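Solute-binding periplasmic protein of iron/siderophore ABC transporter (Yersinia pestis, PDB 6B2Y) probably binds chelated iron in the periplasm and delivers it to an ABC transporter of the inner membrane for uptake. Local coordinates at residues 228-240 with 250-263. Residues are numbered along the deposited sequence; the frame is centred on the assembly and turned at random.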
ATOM      1  N   GLU A 228      15.839 -10.128   9.514  1.00 69.10           N
ATOM      2  CA  GLU A 228      16.813 -10.428  10.566  1.00 72.46           C
ATOM      3  C   GLU A 228      17.012  -9.233  11.498  1.00 72.32           C
ATOM      4  O   GLU A 228      16.584  -9.253  12.657  1.00 71.93           O
ATOM      5  CB  GLU A 228      18.145 -10.872   9.944  1.00 75.20           C
ATOM      6  CG  GLU A 228      19.022 -11.745  10.852  1.00 78.22           C
ATOM      7  CD  GLU A 228      19.699 -10.951  11.950  1.00 80.51           C
ATOM      8  OE1 GLU A 228      19.551 -11.323  13.134  1.00 79.67           O
ATOM      9  OE2 GLU A 228      20.372  -9.950  11.624  1.00 84.70           O
ATOM     10  N   GLU A 229      17.671  -8.184  11.001  1.00 71.54           N
ATOM     11  CA  GLU A 229      17.836  -6.960  11.778  1.00 72.60           C
ATOM     12  C   GLU A 229      16.478  -6.319  12.029  1.00 64.86           C
ATOM     13  O   GLU A 229      15.678  -6.154  11.103  1.00 65.17           O
ATOM     14  CB  GLU A 229      18.749  -5.981  11.039  1.00 74.08           C
ATOM     15  CG  GLU A 229      19.946  -6.626  10.369  1.00 77.03           C
ATOM     16  CD  GLU A 229      21.128  -5.682  10.258  1.00 81.02           C
ATOM     17  OE1 GLU A 229      21.345  -4.886  11.199  1.00 79.33           O
ATOM     18  OE2 GLU A 229      21.840  -5.740   9.234  1.00 81.94           O
ATOM     19  N   CYS A 230      16.225  -5.934  13.275  1.00 62.54           N
ATOM     20  CA  CYS A 230      14.875  -5.510  13.603  1.00 54.72           C
ATOM     21  C   CYS A 230      14.577  -4.096  13.134  1.00 56.19           C
ATOM     22  O   CYS A 230      15.465  -3.262  12.921  1.00 49.57           O
ATOM     23  CB  CYS A 230      14.591  -5.545  15.101  1.00 54.69           C
ATOM     24  SG  CYS A 230      12.945  -4.808  15.433  1.00 47.16           S
ATOM     25  N   CYS A 231      13.280  -3.847  12.992  1.00 51.10           N
ATOM     26  CA  CYS A 231      12.713  -2.517  13.093  1.00 42.00           C
ATOM     27  C   CYS A 231      13.014  -1.699  11.846  1.00 36.96           C
ATOM     28  O   CYS A 231      13.598  -0.610  11.919  1.00 33.00           O
ATOM     29  CB  CYS A 231      13.205  -1.825  14.363  1.00 44.02           C
ATOM     30  SG  CYS A 231      13.255  -2.843  15.921  1.00 41.43           S
ATOM     31  N   GLY A 232      12.638  -2.237  10.693  1.00 32.66           N
ATOM     32  CA  GLY A 232      12.325  -1.374   9.577  1.00 32.75           C
ATOM     33  C   GLY A 232      11.150  -0.490   9.930  1.00 28.07           C
ATOM     34  O   GLY A 232      10.271  -0.879  10.696  1.00 25.85           O
ATOM     35  N   THR A 233      11.156   0.731   9.402  1.00 24.33           N
ATOM     36  CA  THR A 233      10.135   1.691   9.780  1.00 23.40           C
ATOM     37  C   THR A 233      10.041   2.745   8.682  1.00 26.91           C
ATOM     38  O   THR A 233      10.725   2.662   7.657  1.00 24.74           O
ATOM     39  CB  THR A 233      10.440   2.309  11.153  1.00 25.49           C
ATOM     40  OG1 THR A 233       9.312   3.065  11.599  1.00 22.43           O
ATOM     41  CG2 THR A 233      11.678   3.206  11.099  1.00 28.25           C
ATOM     42  N   ALA A 234       9.162   3.718   8.900  1.00 22.11           N
ATOM     43  CA  ALA A 234       8.963   4.858   8.014  1.00 23.48           C
ATOM     44  C   ALA A 234       9.389   6.132   8.723  1.00 26.20           C
ATOM     45  O   ALA A 234       9.072   6.334   9.904  1.00 25.28           O
ATOM     46  CB  ALA A 234       7.497   4.980   7.588  1.00 24.10           C
ATOM     47  N   GLY A 235      10.098   6.996   7.995  1.00 23.29           N
ATOM     48  CA  GLY A 235      10.516   8.276   8.546  1.00 24.99           C
ATOM     49  C   GLY A 235       9.759   9.450   7.953  1.00 26.98           C
ATOM     50  O   GLY A 235       8.576   9.652   8.252  1.00 25.59           O
ATOM     51  N   LYS A 236      10.425  10.230   7.099  1.00 28.25           N
ATOM     52  CA  LYS A 236       9.795  11.400   6.476  1.00 23.43           C
ATOM     53  C   LYS A 236       9.092  11.007   5.176  1.00 26.33           C
ATOM     54  O   LYS A 236       9.508  11.361   4.065  1.00 25.14           O
ATOM     55  CB  LYS A 236      10.829  12.488   6.219  1.00 25.74           C
ATOM     56  CG  LYS A 236      11.659  12.870   7.435  1.00 31.04           C
ATOM     57  CD  LYS A 236      13.033  13.365   6.970  1.00 33.17           C
ATOM     58  CE  LYS A 236      13.611  14.370   7.944  1.00 36.09           C
ATOM     59  NZ  LYS A 236      14.051  13.673   9.173  1.00 37.92           N
ATOM     60  N   GLY A 237       7.986  10.280   5.332  1.00 24.47           N
ATOM     61  CA  GLY A 237       7.210   9.806   4.211  1.00 16.89           C
ATOM     62  C   GLY A 237       6.684   8.413   4.494  1.00 21.46           C
ATOM     63  O   GLY A 237       6.645   7.979   5.643  1.00 17.79           O
ATOM     64  N   ASN A 238       6.281   7.734   3.422  1.00 18.85           N
ATOM     65  CA  ASN A 238       5.597   6.442   3.503  1.00 18.65           C
ATOM     66  C   ASN A 238       4.569   6.430   4.630  1.00 17.26           C
ATOM     67  O   ASN A 238       3.813   7.393   4.770  1.00 19.34           O
ATOM     68  CB  ASN A 238       6.620   5.330   3.649  1.00 19.74           C
ATOM     69  CG  ASN A 238       6.034   3.957   3.315  1.00 18.66           C
ATOM     70  OD1 ASN A 238       5.797   3.159   4.211  1.00 19.23           O
ATOM     71  ND2 ASN A 238       5.776   3.698   2.034  1.00 19.01           N
ATOM     72  N   MET A 239       4.521   5.360   5.448  1.00 17.81           N
ATOM     73  CA  MET A 239       3.476   5.275   6.451  1.00 18.37           C
ATOM     74  C   MET A 239       3.624   6.343   7.524  1.00 19.18           C
ATOM     75  O   MET A 239       2.649   6.626   8.227  1.00 19.48           O
ATOM     76  CB  MET A 239       3.467   3.870   7.074  1.00 18.55           C
ATOM     77  CG  MET A 239       3.018   2.790   6.108  1.00 19.01           C
ATOM     78  SD  MET A 239       1.948   1.647   6.990  1.00 23.22           S
ATOM     79  CE  MET A 239       1.803   0.227   5.894  1.00 22.34           C
ATOM     80  N   GLY A 240       4.812   6.950   7.646  1.00 17.18           N
ATOM     81  CA  GLY A 240       4.945   8.152   8.455  1.00 20.91           C
ATOM     82  C   GLY A 240       3.935   9.217   8.078  1.00 21.16           C
ATOM     83  O   GLY A 240       3.392   9.911   8.943  1.00 20.29           O
ATOM     84  N   ASN A 250       5.206  10.438  14.909  1.00 22.17           N
ATOM     85  CA  ASN A 250       6.084   9.353  14.467  1.00 24.36           C
ATOM     86  C   ASN A 250       7.473   9.499  15.086  1.00 29.08           C
ATOM     87  O   ASN A 250       8.244  10.386  14.698  1.00 26.76           O
ATOM     88  CB  ASN A 250       6.160   9.344  12.940  1.00 23.80           C
ATOM     89  CG  ASN A 250       7.128   8.305  12.405  1.00 22.11           C
ATOM     90  OD1 ASN A 250       7.555   7.402  13.127  1.00 26.63           O
ATOM     91  ND2 ASN A 250       7.483   8.429  11.116  1.00 23.70           N
ATOM     92  N   ILE A 251       7.810   8.607  16.035  1.00 27.14           N
ATOM     93  CA  ILE A 251       9.101   8.688  16.719  1.00 29.27           C
ATOM     94  C   ILE A 251      10.269   8.490  15.767  1.00 28.99           C
ATOM     95  O   ILE A 251      11.409   8.824  16.111  1.00 31.98           O
ATOM     96  CB  ILE A 251       9.183   7.667  17.883  1.00 29.92           C
ATOM     97  CG1 ILE A 251       9.226   6.234  17.338  1.00 30.54           C
ATOM     98  CG2 ILE A 251       8.016   7.873  18.846  1.00 30.21           C
ATOM     99  CD1 ILE A 251      10.005   5.229  18.194  1.00 31.96           C
ATOM    100  N   ALA A 252      10.024   7.955  14.570  1.00 24.19           N
ATOM    101  CA  ALA A 252      11.093   7.750  13.602  1.00 25.99           C
ATOM    102  C   ALA A 252      11.278   8.935  12.648  1.00 28.52           C
ATOM    103  O   ALA A 252      12.265   8.954  11.908  1.00 27.48           O
ATOM    104  CB  ALA A 252      10.837   6.463  12.797  1.00 24.43           C
ATOM    105  N   LYS A 253      10.385   9.933  12.681  1.00 25.07           N
ATOM    106  CA  LYS A 253      10.427  11.012  11.693  1.00 27.71           C
ATOM    107  C   LYS A 253      11.756  11.761  11.735  1.00 35.70           C
ATOM    108  O   LYS A 253      12.357  12.036  10.692  1.00 36.53           O
ATOM    109  CB  LYS A 253       9.258  11.976  11.915  1.00 24.86           C
ATOM    110  CG  LYS A 253       9.079  13.017  10.795  1.00 33.74           C
ATOM    111  CD  LYS A 253       7.803  13.853  11.001  1.00 34.15           C
ATOM    112  CE  LYS A 253       7.422  14.616   9.729  1.00 35.65           C
ATOM    113  NZ  LYS A 253       6.100  15.317   9.815  1.00 30.21           N
ATOM    114  N   ASN A 254      12.233  12.102  12.935  1.00 36.09           N
ATOM    115  CA  ASN A 254      13.522  12.773  13.066  1.00 42.25           C
ATOM    116  C   ASN A 254      14.708  11.821  12.965  1.00 41.34           C
ATOM    117  O   ASN A 254      15.851  12.288  12.961  1.00 43.04           O
ATOM    118  CB  ASN A 254      13.617  13.520  14.401  1.00 47.26           C
ATOM    119  CG  ASN A 254      12.516  14.548  14.585  1.00 49.68           C
ATOM    120  OD1 ASN A 254      12.206  15.321  13.673  1.00 50.87           O
ATOM    121  ND2 ASN A 254      11.915  14.563  15.774  1.00 51.71           N
ATOM    122  N   LEU A 255      14.479  10.511  12.884  1.00 40.33           N
ATOM    123  CA  LEU A 255      15.567   9.542  12.963  1.00 37.28           C
ATOM    124  C   LEU A 255      16.075   9.077  11.608  1.00 38.65           C
ATOM    125  O   LEU A 255      17.130   8.432  11.550  1.00 41.43           O
ATOM    126  CB  LEU A 255      15.135   8.309  13.776  1.00 36.51           C
ATOM    127  CG  LEU A 255      14.936   8.465  15.285  1.00 39.89           C
ATOM    128  CD1 LEU A 255      14.388   7.176  15.864  1.00 35.49           C
ATOM    129  CD2 LEU A 255      16.244   8.853  15.967  1.00 38.91           C
ATOM    130  N   LEU A 256      15.357   9.363  10.528  1.00 37.36           N
ATOM    131  CA  LEU A 256      15.725   8.877   9.210  1.00 36.03           C
ATOM    132  C   LEU A 256      15.787  10.037   8.229  1.00 36.85           C
ATOM    133  O   LEU A 256      15.010  10.992   8.339  1.00 37.83           O
ATOM    134  CB  LEU A 256      14.723   7.834   8.691  1.00 32.90           C
ATOM    135  CG  LEU A 256      14.580   6.567   9.537  1.00 31.63           C
ATOM    136  CD1 LEU A 256      13.598   5.580   8.903  1.00 33.78           C
ATOM    137  CD2 LEU A 256      15.943   5.922   9.727  1.00 34.54           C
ATOM    138  N   PRO A 257      16.693   9.972   7.254  1.00 35.89           N
ATOM    139  CA  PRO A 257      16.782  11.041   6.255  1.00 36.01           C
ATOM    140  C   PRO A 257      15.684  10.955   5.205  1.00 35.57           C
ATOM    141  O   PRO A 257      15.280  11.973   4.634  1.00 35.47           O
ATOM    142  CB  PRO A 257      18.166  10.821   5.638  1.00 35.62           C
ATOM    143  CG  PRO A 257      18.409   9.365   5.782  1.00 37.74           C
ATOM    144  CD  PRO A 257      17.768   8.976   7.095  1.00 41.22           C
ATOM    145  N   GLY A 258      15.191   9.751   4.952  1.00 34.40           N
ATOM    146  CA  GLY A 258      14.232   9.533   3.894  1.00 36.98           C
ATOM    147  C   GLY A 258      12.958   8.876   4.382  1.00 31.95           C
ATOM    148  O   GLY A 258      12.682   8.857   5.583  1.00 28.52           O
ATOM    149  N   SER A 259      12.172   8.325   3.457  1.00 30.93           N
ATOM    150  CA  SER A 259      10.843   7.844   3.819  1.00 28.55           C
ATOM    151  C   SER A 259      10.873   6.462   4.465  1.00 27.57           C
ATOM    152  O   SER A 259      10.018   6.165   5.305  1.00 26.08           O
ATOM    153  CB  SER A 259       9.949   7.821   2.578  1.00 26.74           C
ATOM    154  OG  SER A 259      10.571   7.092   1.544  1.00 34.78           O
ATOM    155  N   LEU A 260      11.835   5.611   4.093  1.00 27.92           N
ATOM    156  CA  LEU A 260      11.947   4.259   4.632  1.00 29.19           C
ATOM    157  C   LEU A 260      13.351   4.021   5.174  1.00 35.58           C
ATOM    158  O   LEU A 260      14.322   4.613   4.696  1.00 33.08           O
ATOM    159  CB  LEU A 260      11.629   3.209   3.558  1.00 29.31           C
ATOM    160  CG  LEU A 260      10.186   3.236   3.053  1.00 26.82           C
ATOM    161  CD1 LEU A 260      10.000   2.331   1.834  1.00 30.19           C
ATOM    162  CD2 LEU A 260       9.278   2.826   4.191  1.00 27.03           C
ATOM    163  N   GLY A 261      13.458   3.146   6.168  1.00 32.48           N
ATOM    164  CA  GLY A 261      14.759   2.818   6.721  1.00 34.74           C
ATOM    165  C   GLY A 261      14.621   1.930   7.942  1.00 37.51           C
ATOM    166  O   GLY A 261      13.525   1.519   8.318  1.00 34.14           O
ATOM    167  N   THR A 262      15.768   1.647   8.559  1.00 35.93           N
ATOM    168  CA  THR A 262      15.857   0.793   9.738  1.00 40.55           C
ATOM    169  C   THR A 262      16.294   1.619  10.945  1.00 38.92           C
ATOM    170  O   THR A 262      17.170   2.482  10.835  1.00 40.08           O
ATOM    171  CB  THR A 262      16.835  -0.369   9.504  1.00 41.77           C
ATOM    172  OG1 THR A 262      16.333  -1.230   8.475  1.00 43.11           O
ATOM    173  CG2 THR A 262      17.029  -1.203  10.769  1.00 43.09           C
ATOM    174  N   VAL A 263      15.661   1.372  12.089  1.00 40.68           N
ATOM    175  CA  VAL A 263      16.031   1.983  13.360  1.00 39.49           C
ATOM    176  C   VAL A 263      16.334   0.852  14.329  1.00 39.58           C
ATOM    177  O   VAL A 263      15.573  -0.115  14.406  1.00 41.46           O
ATOM    178  CB  VAL A 263      14.901   2.887  13.897  1.00 36.97           C
ATOM    179  CG1 VAL A 263      15.183   3.333  15.333  1.00 40.02           C
ATOM    180  CG2 VAL A 263      14.692   4.089  12.969  1.00 35.92           C
TER
HETATM  181  O   HOH W   1       7.865   4.712  13.545  1.00 23.15           O
HETATM  182  O   HOH W   2       6.268  10.791   9.923  1.00 24.64           O
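Lys236 bends at its last torsion (chi4 73°) to bring NZ onto two backbone carbonyls, 2.8 Å from Lys253 O and 3.0 Å from Leu256 O; the first approach lies in the carbonyl plane, the second is tilted from it. An ammonium group can thus join two turns of a loop through its main-chain oxygens. With CG anti to the backbone N (chi1 176°), the amide of Asn250 reaches across to 228-240, where ND2 donates to Ala234 O at 2.9 Å. Ala234 O lies in the plane of that amide and the N-H...O angle is 170°, but ND2 stands above the plane of the Ala234 carbonyl. Asn250 OD1 closes an Asx turn with Ala252 N, and a water links it to Thr233 OG1. Beyond these bonds runs a small two-stranded antiparallel sheet, 232-234 against 260-262, beside strand 217-221 in the C-terminal half of this periplasmic binding protein, to which Thr233 OG1 is bonded through Ile220 O. Thr233 N lies 2.7 Å from Gly261 O, and Val263 N binds Cys231 O beside the vicinal Cys230-Cys231 disulfide. Thr233 CG2 packs against Ala252 CB, Leu256 CD1 and, at a slant, Val263 CG2 (3.7 Å); on the other face Leu260 CD2 lies 3.5 Å from Asn238 CG, whose ND2 is bonded to Arg165 O.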